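Local coordinates for glutathione S-transferase-like protein (Methylobacillus flagellatus, PDB 4GLT) that binds glutathione and probably acts as a glutathione S-transferase, at residues W115-A129 with Q148-D162. Sequence-based numbering, arbitrary orientation.
Sequences WEALADGVTDAAVAA and QLNKVERGLRRMDQD. With GSH (glutathione), chain F.
Met159 starts with its CG beside the backbone N (chi1 -78°) and runs straight beyond it, which lays CG along CD2 of Leu118 and carries the chain on to CB of Ala119, 3.6 Å from CE, although the exact place of CE is doubtful. The two segments form an antiparallel helix pair in the all-helical C-terminal domain of the glutathione S-transferase fold, and their axes come within 8.0 Å at a crossing angle of -150°. The backbones are close from Val122 and Val152 to Ala125 and Gln148, where the alanines of 115-129 let Gln148 lie against them, and spread toward the other end: CA of Ala125 lies 4.9 Å from CA of Gln148, against 8.2 Å between the CA atoms of Trp115 and Met159. At Gly155 the lack of a side chain permits the approach, since a CB there would run into CG2 of Val122, which already sits 4.0 Å from the glycine CA. Val122 and Val152 cross at about a right angle, and CG2 of Val152 packs on CB of Ala125. At the wider end the Trp115 ring fills the distance, with CZ3 3.6 Å from CG of Met159 and CH2 against CB of Asp162. Replacing Trp115 by an alanine is likely to open a gap beside Met159 CG and Asp162 CB, where the ring now lies. The Asp162 carboxylate, turned 77° from the indole plane, makes a salt bridge with Arg158 on its own helix. Met184 of helix 176-191 touches both Val122 and Met159, tying the pair to a third helix. Gln148, bent at chi2, lays CG beside CB of Ala128 and brings NE2 to 3.5 Å from CB of Ala125. Lys151 touches Ala125 through CB, but the chain then turns off to a glutathione also bound by Ser85 and Ile71 of the second subunit, where NZ donates a 2.8 Å hydrogen bond to glutathione O32.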
loop_
_atom_site.group_PDB
_atom_site.type_symbol
_atom_site.label_atom_id
_atom_site.label_comp_id
_atom_site.label_asym_id
_atom_site.label_seq_id
_atom_site.Cartn_x
_atom_site.Cartn_y
_atom_site.Cartn_z
ATOM N N TRP A 115 -11.802 -2.957 2.677
ATOM C CA TRP A 115 -11.533 -3.517 4.005
ATOM C C TRP A 115 -10.028 -3.645 4.237
ATOM O O TRP A 115 -9.497 -3.135 5.236
ATOM C CB TRP A 115 -12.150 -4.901 4.159
ATOM C CG TRP A 115 -13.560 -4.925 4.660
ATOM C CD1 TRP A 115 -14.682 -5.024 3.905
ATOM C CD2 TRP A 115 -13.997 -4.881 6.029
ATOM N NE1 TRP A 115 -15.803 -5.037 4.712
ATOM C CE2 TRP A 115 -15.409 -4.962 6.020
ATOM C CE3 TRP A 115 -13.335 -4.800 7.256
ATOM C CZ2 TRP A 115 -16.167 -4.950 7.190
ATOM C CZ3 TRP A 115 -14.089 -4.780 8.415
ATOM C CH2 TRP A 115 -15.488 -4.856 8.376
ATOM N N GLU A 116 -9.349 -4.333 3.314
ATOM C CA GLU A 116 -7.901 -4.603 3.434
ATOM C C GLU A 116 -7.046 -3.342 3.578
ATOM O O GLU A 116 -6.037 -3.341 4.293
ATOM C CB GLU A 116 -7.399 -5.410 2.229
ATOM C CG GLU A 116 -5.904 -5.716 2.259
ATOM C CD GLU A 116 -5.324 -6.046 0.888
ATOM O OE1 GLU A 116 -6.018 -5.801 -0.122
ATOM O OE2 GLU A 116 -4.170 -6.542 0.814
ATOM N N ALA A 117 -7.420 -2.292 2.846
ATOM C CA ALA A 117 -6.731 -1.002 2.919
ATOM C C ALA A 117 -6.976 -0.358 4.276
ATOM O O ALA A 117 -6.079 0.255 4.854
ATOM C CB ALA A 117 -7.185 -0.081 1.785
ATOM N N LEU A 118 -8.184 -0.526 4.804
ATOM C CA LEU A 118 -8.499 0.015 6.117
ATOM C C LEU A 118 -7.623 -0.669 7.158
ATOM O O LEU A 118 -6.990 -0.016 7.986
ATOM C CB LEU A 118 -9.976 -0.181 6.462
ATOM C CG LEU A 118 -10.380 0.402 7.817
ATOM C CD1 LEU A 118 -9.861 1.824 7.943
ATOM C CD2 LEU A 118 -11.892 0.355 7.987
ATOM N N ALA A 119 -7.602 -1.995 7.090
ATOM C CA ALA A 119 -6.791 -2.826 7.969
ATOM C C ALA A 119 -5.297 -2.541 7.819
ATOM O O ALA A 119 -4.585 -2.374 8.812
ATOM C CB ALA A 119 -7.079 -4.301 7.698
ATOM N N ASP A 120 -4.806 -2.487 6.587
ATOM C CA ASP A 120 -3.392 -2.156 6.404
ATOM C C ASP A 120 -3.099 -0.743 6.903
ATOM O O ASP A 120 -2.050 -0.487 7.482
ATOM C CB ASP A 120 -2.978 -2.295 4.943
ATOM C CG ASP A 120 -2.816 -3.744 4.519
ATOM O OD1 ASP A 120 -2.877 -4.634 5.397
ATOM O OD2 ASP A 120 -2.627 -3.991 3.307
ATOM N N GLY A 121 -4.047 0.162 6.695
ATOM C CA GLY A 121 -3.876 1.554 7.085
ATOM C C GLY A 121 -3.755 1.716 8.589
ATOM O O GLY A 121 -2.926 2.479 9.083
ATOM N N VAL A 122 -4.596 0.990 9.311
ATOM C CA VAL A 122 -4.514 0.935 10.756
ATOM C C VAL A 122 -3.160 0.384 11.179
ATOM O O VAL A 122 -2.528 0.887 12.115
ATOM C CB VAL A 122 -5.642 0.056 11.326
ATOM C CG1 VAL A 122 -5.446 -0.173 12.818
ATOM C CG2 VAL A 122 -6.979 0.713 11.067
ATOM N N THR A 123 -2.703 -0.643 10.477
ATOM C CA THR A 123 -1.421 -1.252 10.801
ATOM C C THR A 123 -0.327 -0.209 10.566
ATOM O O THR A 123 0.580 -0.067 11.380
ATOM C CB THR A 123 -1.178 -2.533 9.961
ATOM O OG1 THR A 123 -2.341 -3.379 10.004
ATOM C CG2 THR A 123 -0.014 -3.302 10.485
ATOM N N ASP A 124 -0.432 0.549 9.474
ATOM C CA ASP A 124 0.588 1.560 9.180
ATOM C C ASP A 124 0.611 2.552 10.318
ATOM O O ASP A 124 1.660 3.078 10.655
ATOM C CB ASP A 124 0.326 2.340 7.878
ATOM C CG ASP A 124 0.054 1.442 6.679
ATOM O OD1 ASP A 124 0.847 0.522 6.420
ATOM O OD2 ASP A 124 -0.954 1.680 5.972
ATOM N N ALA A 125 -0.561 2.831 10.886
ATOM C CA ALA A 125 -0.664 3.858 11.915
ATOM C C ALA A 125 0.019 3.363 13.188
ATOM O O ALA A 125 0.787 4.093 13.820
ATOM C CB ALA A 125 -2.118 4.226 12.163
ATOM N N ALA A 126 -0.234 2.101 13.524
ATOM C CA ALA A 126 0.398 1.439 14.663
ATOM C C ALA A 126 1.911 1.329 14.521
ATOM O O ALA A 126 2.649 1.570 15.471
ATOM C CB ALA A 126 -0.211 0.061 14.868
ATOM N N VAL A 127 2.372 0.941 13.342
ATOM C CA VAL A 127 3.798 0.843 13.104
ATOM C C VAL A 127 4.418 2.210 13.322
ATOM O O VAL A 127 5.514 2.339 13.891
ATOM C CB VAL A 127 4.100 0.352 11.672
ATOM C CG1 VAL A 127 5.546 0.653 11.281
ATOM C CG2 VAL A 127 3.811 -1.134 11.560
ATOM N N ALA A 128 3.699 3.233 12.871
ATOM C CA ALA A 128 4.182 4.602 12.961
ATOM C C ALA A 128 4.367 4.962 14.422
ATOM O O ALA A 128 5.450 5.372 14.852
ATOM C CB ALA A 128 3.199 5.551 12.297
ATOM N N ALA A 129 3.297 4.792 15.186
ATOM C CA ALA A 129 3.348 5.017 16.614
ATOM C C ALA A 129 4.534 4.260 17.220
ATOM O O ALA A 129 5.437 4.864 17.806
ATOM C CB ALA A 129 2.041 4.584 17.254
ATOM N N GLN A 148 -1.455 9.194 15.253
ATOM C CA GLN A 148 -1.499 7.860 14.658
ATOM C C GLN A 148 -2.422 6.924 15.429
ATOM O O GLN A 148 -3.223 6.193 14.839
ATOM C CB GLN A 148 -0.090 7.266 14.596
ATOM C CG GLN A 148 0.890 8.088 13.780
ATOM C CD GLN A 148 0.478 8.188 12.324
ATOM O OE1 GLN A 148 0.911 9.082 11.605
ATOM N NE2 GLN A 148 -0.367 7.271 11.888
ATOM N N LEU A 149 -2.310 6.938 16.753
ATOM C CA LEU A 149 -3.164 6.093 17.576
ATOM C C LEU A 149 -4.598 6.585 17.430
ATOM O O LEU A 149 -5.560 5.864 17.718
ATOM C CB LEU A 149 -2.696 6.083 19.035
ATOM C CG LEU A 149 -1.303 5.463 19.227
ATOM C CD1 LEU A 149 -0.878 5.390 20.689
ATOM C CD2 LEU A 149 -1.240 4.085 18.591
ATOM N N ASN A 150 -4.736 7.814 16.950
ATOM C CA ASN A 150 -6.044 8.311 16.554
ATOM C C ASN A 150 -6.606 7.571 15.348
ATOM O O ASN A 150 -7.772 7.194 15.344
ATOM C CB ASN A 150 -6.003 9.815 16.287
ATOM C CG ASN A 150 -6.427 10.619 17.488
ATOM O OD1 ASN A 150 -7.099 10.103 18.380
ATOM N ND2 ASN A 150 -6.037 11.888 17.526
ATOM N N LYS A 151 -5.778 7.362 14.324
ATOM C CA LYS A 151 -6.231 6.638 13.134
ATOM C C LYS A 151 -6.674 5.225 13.509
ATOM O O LYS A 151 -7.665 4.705 12.980
ATOM C CB LYS A 151 -5.123 6.580 12.073
ATOM C CG LYS A 151 -4.659 7.936 11.566
ATOM C CD LYS A 151 -3.391 7.837 10.738
ATOM C CE LYS A 151 -2.791 9.218 10.483
ATOM N NZ LYS A 151 -3.710 10.103 9.709
ATOM N N VAL A 152 -5.917 4.610 14.416
ATOM C CA VAL A 152 -6.189 3.265 14.917
ATOM C C VAL A 152 -7.579 3.158 15.533
ATOM O O VAL A 152 -8.397 2.331 15.115
ATOM C CB VAL A 152 -5.128 2.874 15.966
ATOM C CG1 VAL A 152 -5.452 1.546 16.631
ATOM C CG2 VAL A 152 -3.765 2.835 15.316
ATOM N N GLU A 153 -7.840 4.012 16.515
ATOM C CA GLU A 153 -9.101 4.005 17.238
ATOM C C GLU A 153 -10.276 4.181 16.281
ATOM O O GLU A 153 -11.265 3.450 16.351
ATOM C CB GLU A 153 -9.111 5.124 18.282
ATOM C CG GLU A 153 -9.765 4.758 19.608
ATOM C CD GLU A 153 -8.817 4.025 20.544
ATOM O OE1 GLU A 153 -7.998 3.211 20.056
ATOM O OE2 GLU A 153 -8.888 4.261 21.773
ATOM N N ARG A 154 -10.162 5.157 15.387
ATOM C CA ARG A 154 -11.220 5.428 14.420
ATOM C C ARG A 154 -11.438 4.236 13.496
ATOM O O ARG A 154 -12.579 3.815 13.260
ATOM C CB ARG A 154 -10.908 6.694 13.617
ATOM C CG ARG A 154 -11.189 7.979 14.377
ATOM C CD ARG A 154 -11.441 9.145 13.433
ATOM N NE ARG A 154 -10.425 9.186 12.390
ATOM C CZ ARG A 154 -9.278 9.843 12.496
ATOM N NH1 ARG A 154 -9.010 10.525 13.599
ATOM N NH2 ARG A 154 -8.407 9.824 11.497
ATOM N N GLY A 155 -10.341 3.681 12.984
ATOM C CA GLY A 155 -10.421 2.498 12.128
ATOM C C GLY A 155 -11.086 1.322 12.823
ATOM O O GLY A 155 -11.980 0.680 12.266
ATOM N N LEU A 156 -10.651 1.048 14.053
ATOM C CA LEU A 156 -11.238 -0.023 14.862
ATOM C C LEU A 156 -12.721 0.173 15.108
ATOM O O LEU A 156 -13.491 -0.787 15.057
ATOM C CB LEU A 156 -10.514 -0.145 16.200
ATOM C CG LEU A 156 -9.073 -0.643 16.111
ATOM C CD1 LEU A 156 -8.388 -0.518 17.466
ATOM C CD2 LEU A 156 -9.033 -2.077 15.600
ATOM N N ARG A 157 -13.126 1.410 15.383
ATOM C CA ARG A 157 -14.535 1.683 15.630
ATOM C C ARG A 157 -15.334 1.422 14.372
ATOM O O ARG A 157 -16.420 0.853 14.425
ATOM C CB ARG A 157 -14.753 3.120 16.105
ATOM C CG ARG A 157 -14.333 3.347 17.547
ATOM C CD ARG A 157 -14.968 4.593 18.142
ATOM N NE ARG A 157 -14.940 4.551 19.603
ATOM C CZ ARG A 157 -15.354 5.538 20.391
ATOM N NH1 ARG A 157 -15.831 6.656 19.863
ATOM N NH2 ARG A 157 -15.289 5.406 21.710
ATOM N N ARG A 158 -14.784 1.834 13.237
ATOM C CA ARG A 158 -15.461 1.642 11.965
ATOM C C ARG A 158 -15.598 0.161 11.644
ATOM O O ARG A 158 -16.680 -0.312 11.314
ATOM C CB ARG A 158 -14.713 2.361 10.843
ATOM C CG ARG A 158 -15.284 2.112 9.457
ATOM C CD ARG A 158 -16.660 2.746 9.324
ATOM N NE ARG A 158 -17.319 2.417 8.058
ATOM C CZ ARG A 158 -18.298 3.141 7.519
ATOM N NH1 ARG A 158 -18.724 4.239 8.130
ATOM N NH2 ARG A 158 -18.851 2.776 6.370
ATOM N N MET A 159 -14.495 -0.575 11.720
ATOM C CA MET A 159 -14.566 -2.001 11.459
ATOM C C MET A 159 -15.614 -2.626 12.374
ATOM O O MET A 159 -16.496 -3.367 11.925
ATOM C CB MET A 159 -13.196 -2.648 11.633
ATOM C CG MET A 159 -12.275 -2.400 10.449
ATOM S SD MET A 159 -10.561 -2.881 10.718
ATOM C CE MET A 159 -9.837 -2.442 9.140
ATOM N N ASP A 160 -15.543 -2.283 13.655
ATOM C CA ASP A 160 -16.438 -2.869 14.635
ATOM C C ASP A 160 -17.908 -2.609 14.324
ATOM O O ASP A 160 -18.747 -3.470 14.561
ATOM C CB ASP A 160 -16.109 -2.396 16.051
ATOM C CG ASP A 160 -16.953 -3.101 17.102
ATOM O OD1 ASP A 160 -17.743 -2.419 17.784
ATOM O OD2 ASP A 160 -16.842 -4.340 17.227
ATOM N N GLN A 161 -18.218 -1.426 13.802
ATOM C CA GLN A 161 -19.587 -1.115 13.395
ATOM C C GLN A 161 -19.995 -1.929 12.174
ATOM O O GLN A 161 -21.146 -2.345 12.044
ATOM C CB GLN A 161 -19.736 0.370 13.084
ATOM C CG GLN A 161 -19.876 1.250 14.307
ATOM C CD GLN A 161 -19.320 2.637 14.069
ATOM O OE1 GLN A 161 -19.770 3.610 14.673
ATOM N NE2 GLN A 161 -18.329 2.737 13.180
ATOM N N ASP A 162 -19.040 -2.149 11.279
ATOM C CA ASP A 162 -19.318 -2.862 10.047
ATOM C C ASP A 162 -19.552 -4.351 10.253
ATOM O O ASP A 162 -20.030 -5.038 9.352
ATOM C CB ASP A 162 -18.203 -2.613 9.041
ATOM C CG ASP A 162 -18.209 -1.197 8.539
ATOM O OD1 ASP A 162 -19.152 -0.467 8.892
ATOM O OD2 ASP A 162 -17.287 -0.810 7.799
HETATM N N1 GSH F . -1.367 5.371 0.958
HETATM C CA1 GSH F . -2.604 6.143 0.696
HETATM C C1 GSH F . -2.889 6.217 -0.782
HETATM O O11 GSH F . -3.956 6.769 -1.110
HETATM O O12 GSH F . -2.086 5.724 -1.616
HETATM C CB1 GSH F . -2.618 7.527 1.366
HETATM C CG1 GSH F . -1.457 8.455 1.013
HETATM C CD1 GSH F . -1.318 9.585 2.020
HETATM O OE1 GSH F . -0.877 9.363 3.137
HETATM N N2 GSH F . -1.676 10.820 1.648
HETATM C CA2 GSH F . -1.378 11.982 2.478
HETATM C C2 GSH F . -2.362 12.185 3.601
HETATM O O2 GSH F . -3.557 12.302 3.370
HETATM C CB2 GSH F . -1.295 13.239 1.614
HETATM S SG2 GSH F . 0.125 13.170 0.480
HETATM N N3 GSH F . -1.858 12.220 4.844
HETATM C CA3 GSH F . -2.673 12.638 5.976
HETATM C C3 GSH F . -2.350 11.952 7.294
HETATM O O31 GSH F . -1.615 10.935 7.305
HETATM O O32 GSH F . -2.835 12.433 8.346
#